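Local coordinates for arginine decarboxylase (Campylobacter jejuni subsp. jejuni, PDB 3NZP), which probably catalyses the pyridoxal-phosphate-dependent decarboxylation of arginine to agmatine, a step in the biosynthesis of polyamines such as spermidine, at residues 378-389 with 402-413. Sequence-based numbering, arbitrary orientation.
Sequences LHDSIDHLESIL and RSNAEILTHLIT
In the helical bundle domain of this class-II decarboxylase, helices 374-392 and 399-420 form an antiparallel hairpin, in which Leu-385 packs against Ala-405, Glu-406 and Thr-409. The segment axes run at 167° and approach to 9.5 Å, and the backbones come close where Ser-381 faces Thr-409 and where Leu-385 faces Ala-405. Leu-385 holds its CG anti to the backbone N (chi1 177°), and its two methyls part: CD1 lies 3.7 Å from Ala-405 CB, while CD2 reaches Thr-409 CG2 at 3.6 Å. Ile-388 brings CD1 to the same alanine methyl and also touches Ile-359 of helix 357-368. Further along, Ser-381 CB meets Ile-412 CG2 at 3.5 Å, and Leu-378 CD1 touches Thr-413 OG1. The threonine hydroxyls face these hydrocarbon groups yet spend their protons within their own helix: Thr-409 OG1 donates to Ala-405 O (2.6 Å) from above the carbonyl plane, and Thr-413 OG1 likewise to Thr-409 O. At the other end, Arg-402 NH2 forms a salt bridge with Glu-250 of the second subunit, and Glu-406 OE2 a hydrogen bond with Ser-208 of that subunit. Leu-389 CD2 sits 3.8 Å from Arg-402 NE, which forms a salt bridge to Glu-406 OE1 (3.2 Å), nearly in the guanidinium plane.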
loop_
_atom_site.group_PDB
_atom_site.type_symbol
_atom_site.label_atom_id
_atom_site.label_comp_id
_atom_site.label_asym_id
_atom_site.label_seq_id
_atom_site.Cartn_x
_atom_site.Cartn_y
_atom_site.Cartn_z
ATOM N N LEU B 378 15.341 -39.978 -0.869
ATOM C CA LEU B 378 14.973 -38.570 -0.918
ATOM C C LEU B 378 15.627 -37.800 0.225
ATOM O O LEU B 378 16.138 -36.695 0.028
ATOM C CB LEU B 378 13.456 -38.420 -0.851
ATOM C CG LEU B 378 12.960 -36.982 -0.661
ATOM C CD1 LEU B 378 13.642 -36.037 -1.652
ATOM C CD2 LEU B 378 11.451 -36.968 -0.832
ATOM N N HIS B 379 15.604 -38.393 1.417
ATOM C CA HIS B 379 16.215 -37.789 2.596
ATOM C C HIS B 379 17.711 -37.602 2.366
ATOM O O HIS B 379 18.247 -36.500 2.510
ATOM C CB HIS B 379 16.020 -38.685 3.818
ATOM C CG HIS B 379 14.664 -38.585 4.441
ATOM N ND1 HIS B 379 14.268 -37.495 5.185
ATOM C CD2 HIS B 379 13.614 -39.441 4.436
ATOM C CE1 HIS B 379 13.031 -37.684 5.611
ATOM N NE2 HIS B 379 12.611 -38.857 5.169
ATOM N N ASP B 380 18.372 -38.699 2.008
ATOM C CA ASP B 380 19.811 -38.690 1.777
ATOM C C ASP B 380 20.244 -37.767 0.647
ATOM O O ASP B 380 21.218 -37.021 0.781
ATOM C CB ASP B 380 20.295 -40.109 1.491
ATOM C CG ASP B 380 20.017 -41.058 2.635
ATOM O OD1 ASP B 380 20.553 -40.848 3.741
ATOM O OD2 ASP B 380 19.252 -42.018 2.428
ATOM N N SER B 381 19.524 -37.824 -0.468
ATOM C CA SER B 381 19.857 -36.984 -1.614
ATOM C C SER B 381 19.921 -35.524 -1.192
ATOM O O SER B 381 20.882 -34.826 -1.514
ATOM C CB SER B 381 18.830 -37.168 -2.736
ATOM O OG SER B 381 17.513 -36.983 -2.259
ATOM N N ILE B 382 18.910 -35.067 -0.453
ATOM C CA ILE B 382 18.867 -33.672 -0.002
ATOM C C ILE B 382 20.092 -33.307 0.815
ATOM O O ILE B 382 20.707 -32.263 0.598
ATOM C CB ILE B 382 17.613 -33.388 0.851
ATOM C CG1 ILE B 382 16.364 -33.659 0.031
ATOM C CG2 ILE B 382 17.580 -31.917 1.252
ATOM C CD1 ILE B 382 16.280 -32.771 -1.209
ATOM N N ASP B 383 20.434 -34.174 1.759
ATOM C CA ASP B 383 21.580 -33.944 2.614
ATOM C C ASP B 383 22.830 -33.724 1.765
ATOM O O ASP B 383 23.557 -32.746 1.960
ATOM C CB ASP B 383 21.782 -35.135 3.564
ATOM C CG ASP B 383 20.632 -35.306 4.569
ATOM O OD1 ASP B 383 20.754 -36.173 5.456
ATOM O OD2 ASP B 383 19.611 -34.584 4.481
ATOM N N HIS B 384 23.067 -34.623 0.811
ATOM C CA HIS B 384 24.235 -34.520 -0.059
ATOM C C HIS B 384 24.346 -33.158 -0.744
ATOM O O HIS B 384 25.426 -32.538 -0.762
ATOM C CB HIS B 384 24.221 -35.656 -1.080
ATOM C CG HIS B 384 24.431 -37.006 -0.466
ATOM N ND1 HIS B 384 24.986 -37.175 0.785
ATOM C CD2 HIS B 384 24.209 -38.252 -0.947
ATOM C CE1 HIS B 384 25.100 -38.466 1.046
ATOM N NE2 HIS B 384 24.635 -39.141 0.010
ATOM N N LEU B 385 23.227 -32.685 -1.291
ATOM C CA LEU B 385 23.192 -31.385 -1.951
ATOM C C LEU B 385 23.597 -30.308 -0.949
ATOM O O LEU B 385 24.316 -29.361 -1.287
ATOM C CB LEU B 385 21.792 -31.102 -2.480
ATOM C CG LEU B 385 21.599 -29.732 -3.146
ATOM C CD1 LEU B 385 22.480 -29.613 -4.376
ATOM C CD2 LEU B 385 20.151 -29.581 -3.525
ATOM N N GLU B 386 23.140 -30.474 0.290
ATOM C CA GLU B 386 23.455 -29.524 1.346
ATOM C C GLU B 386 24.945 -29.520 1.669
ATOM O O GLU B 386 25.543 -28.458 1.879
ATOM C CB GLU B 386 22.642 -29.821 2.610
ATOM C CG GLU B 386 21.363 -28.999 2.728
ATOM C CD GLU B 386 21.581 -27.517 2.379
ATOM O OE1 GLU B 386 22.558 -26.905 2.892
ATOM O OE2 GLU B 386 20.772 -26.963 1.591
ATOM N N SER B 387 25.547 -30.705 1.708
ATOM C CA SER B 387 26.974 -30.809 1.985
ATOM C C SER B 387 27.772 -30.227 0.822
ATOM O O SER B 387 28.788 -29.550 1.035
ATOM C CB SER B 387 27.375 -32.267 2.224
ATOM O OG SER B 387 26.852 -32.750 3.452
ATOM N N ILE B 388 27.322 -30.471 -0.408
ATOM C CA ILE B 388 28.048 -29.927 -1.556
ATOM C C ILE B 388 28.010 -28.414 -1.539
ATOM O O ILE B 388 29.040 -27.753 -1.704
ATOM C CB ILE B 388 27.485 -30.436 -2.875
ATOM C CG1 ILE B 388 27.799 -31.908 -2.991
ATOM C CG2 ILE B 388 28.159 -29.758 -4.054
ATOM C CD1 ILE B 388 27.243 -32.488 -4.232
ATOM N N LEU B 389 26.818 -27.868 -1.330
ATOM C CA LEU B 389 26.673 -26.428 -1.269
ATOM C C LEU B 389 27.600 -25.856 -0.205
ATOM O O LEU B 389 28.310 -24.876 -0.445
ATOM C CB LEU B 389 25.239 -26.063 -0.942
ATOM C CG LEU B 389 24.223 -26.422 -2.014
ATOM C CD1 LEU B 389 22.842 -25.994 -1.547
ATOM C CD2 LEU B 389 24.585 -25.728 -3.305
ATOM N N ARG B 402 28.475 -28.113 -8.265
ATOM C CA ARG B 402 27.261 -27.589 -7.679
ATOM C C ARG B 402 26.113 -27.860 -8.638
ATOM O O ARG B 402 25.031 -28.290 -8.224
ATOM C CB ARG B 402 27.416 -26.096 -7.435
ATOM C CG ARG B 402 26.174 -25.427 -6.927
ATOM C CD ARG B 402 26.476 -24.024 -6.462
ATOM N NE ARG B 402 25.262 -23.281 -6.152
ATOM C CZ ARG B 402 25.256 -22.003 -5.791
ATOM N NH1 ARG B 402 26.396 -21.334 -5.696
ATOM N NH2 ARG B 402 24.115 -21.392 -5.522
ATOM N N SER B 403 26.357 -27.617 -9.928
ATOM C CA SER B 403 25.340 -27.833 -10.963
ATOM C C SER B 403 24.934 -29.282 -10.962
ATOM O O SER B 403 23.753 -29.608 -10.860
ATOM C CB SER B 403 25.875 -27.466 -12.354
ATOM O OG SER B 403 24.892 -27.703 -13.359
ATOM N N ASN B 404 25.919 -30.159 -11.075
ATOM C CA ASN B 404 25.620 -31.577 -11.095
ATOM C C ASN B 404 24.769 -31.993 -9.919
ATOM O O ASN B 404 23.752 -32.679 -10.083
ATOM C CB ASN B 404 26.906 -32.378 -11.091
ATOM C CG ASN B 404 27.633 -32.266 -12.385
ATOM O OD1 ASN B 404 27.007 -32.279 -13.455
ATOM N ND2 ASN B 404 28.961 -32.159 -12.317
ATOM N N ALA B 405 25.202 -31.565 -8.735
ATOM C CA ALA B 405 24.519 -31.876 -7.491
ATOM C C ALA B 405 23.050 -31.490 -7.554
ATOM O O ALA B 405 22.168 -32.320 -7.320
ATOM C CB ALA B 405 25.205 -31.159 -6.349
ATOM N N GLU B 406 22.799 -30.228 -7.887
ATOM C CA GLU B 406 21.440 -29.701 -7.986
ATOM C C GLU B 406 20.576 -30.483 -8.971
ATOM O O GLU B 406 19.426 -30.838 -8.664
ATOM C CB GLU B 406 21.497 -28.233 -8.380
ATOM C CG GLU B 406 22.137 -27.347 -7.328
ATOM C CD GLU B 406 22.365 -25.938 -7.825
ATOM O OE1 GLU B 406 22.805 -25.076 -7.034
ATOM O OE2 GLU B 406 22.104 -25.696 -9.025
ATOM N N ILE B 407 21.127 -30.759 -10.151
ATOM C CA ILE B 407 20.397 -31.505 -11.182
ATOM C C ILE B 407 20.042 -32.913 -10.679
ATOM O O ILE B 407 18.883 -33.354 -10.741
ATOM C CB ILE B 407 21.240 -31.652 -12.467
ATOM C CG1 ILE B 407 21.766 -30.305 -12.931
ATOM C CG2 ILE B 407 20.395 -32.192 -13.579
ATOM C CD1 ILE B 407 22.781 -30.438 -14.037
ATOM N N LEU B 408 21.059 -33.614 -10.184
ATOM C CA LEU B 408 20.888 -34.972 -9.668
ATOM C C LEU B 408 19.829 -34.971 -8.574
ATOM O O LEU B 408 18.886 -35.761 -8.603
ATOM C CB LEU B 408 22.228 -35.495 -9.118
ATOM C CG LEU B 408 23.244 -35.953 -10.164
ATOM C CD1 LEU B 408 24.658 -35.959 -9.603
ATOM C CD2 LEU B 408 22.837 -37.329 -10.632
ATOM N N THR B 409 19.994 -34.063 -7.620
ATOM C CA THR B 409 19.067 -33.946 -6.516
ATOM C C THR B 409 17.653 -33.816 -7.042
ATOM O O THR B 409 16.746 -34.505 -6.573
ATOM C CB THR B 409 19.408 -32.741 -5.670
ATOM O OG1 THR B 409 20.751 -32.878 -5.188
ATOM C CG2 THR B 409 18.457 -32.626 -4.506
ATOM N N HIS B 410 17.460 -32.942 -8.026
ATOM C CA HIS B 410 16.132 -32.773 -8.602
ATOM C C HIS B 410 15.662 -34.046 -9.274
ATOM O O HIS B 410 14.529 -34.480 -9.065
ATOM C CB HIS B 410 16.112 -31.624 -9.597
ATOM C CG HIS B 410 15.874 -30.295 -8.960
ATOM N ND1 HIS B 410 16.746 -29.742 -8.045
ATOM C CD2 HIS B 410 14.835 -29.435 -9.064
ATOM C CE1 HIS B 410 16.249 -28.597 -7.610
ATOM N NE2 HIS B 410 15.090 -28.389 -8.212
ATOM N N LEU B 411 16.527 -34.652 -10.079
ATOM C CA LEU B 411 16.153 -35.892 -10.744
ATOM C C LEU B 411 15.745 -36.942 -9.708
ATOM O O LEU B 411 14.725 -37.614 -9.858
ATOM C CB LEU B 411 17.313 -36.421 -11.590
ATOM C CG LEU B 411 17.629 -35.663 -12.884
ATOM C CD1 LEU B 411 18.879 -36.248 -13.560
ATOM C CD2 LEU B 411 16.427 -35.754 -13.805
ATOM N N ILE B 412 16.546 -37.070 -8.649
ATOM C CA ILE B 412 16.280 -38.033 -7.588
ATOM C C ILE B 412 14.970 -37.734 -6.886
ATOM O O ILE B 412 14.184 -38.636 -6.606
ATOM C CB ILE B 412 17.418 -38.048 -6.564
ATOM C CG1 ILE B 412 18.632 -38.746 -7.175
ATOM C CG2 ILE B 412 16.976 -38.741 -5.291
ATOM C CD1 ILE B 412 19.890 -38.621 -6.365
ATOM N N THR B 413 14.733 -36.458 -6.603
ATOM C CA THR B 413 13.496 -36.040 -5.944
ATOM C C THR B 413 12.309 -36.310 -6.856
ATOM O O THR B 413 11.251 -36.742 -6.401
ATOM C CB THR B 413 13.523 -34.542 -5.604
ATOM O OG1 THR B 413 14.402 -34.317 -4.492
ATOM C CG2 THR B 413 12.129 -34.055 -5.256
#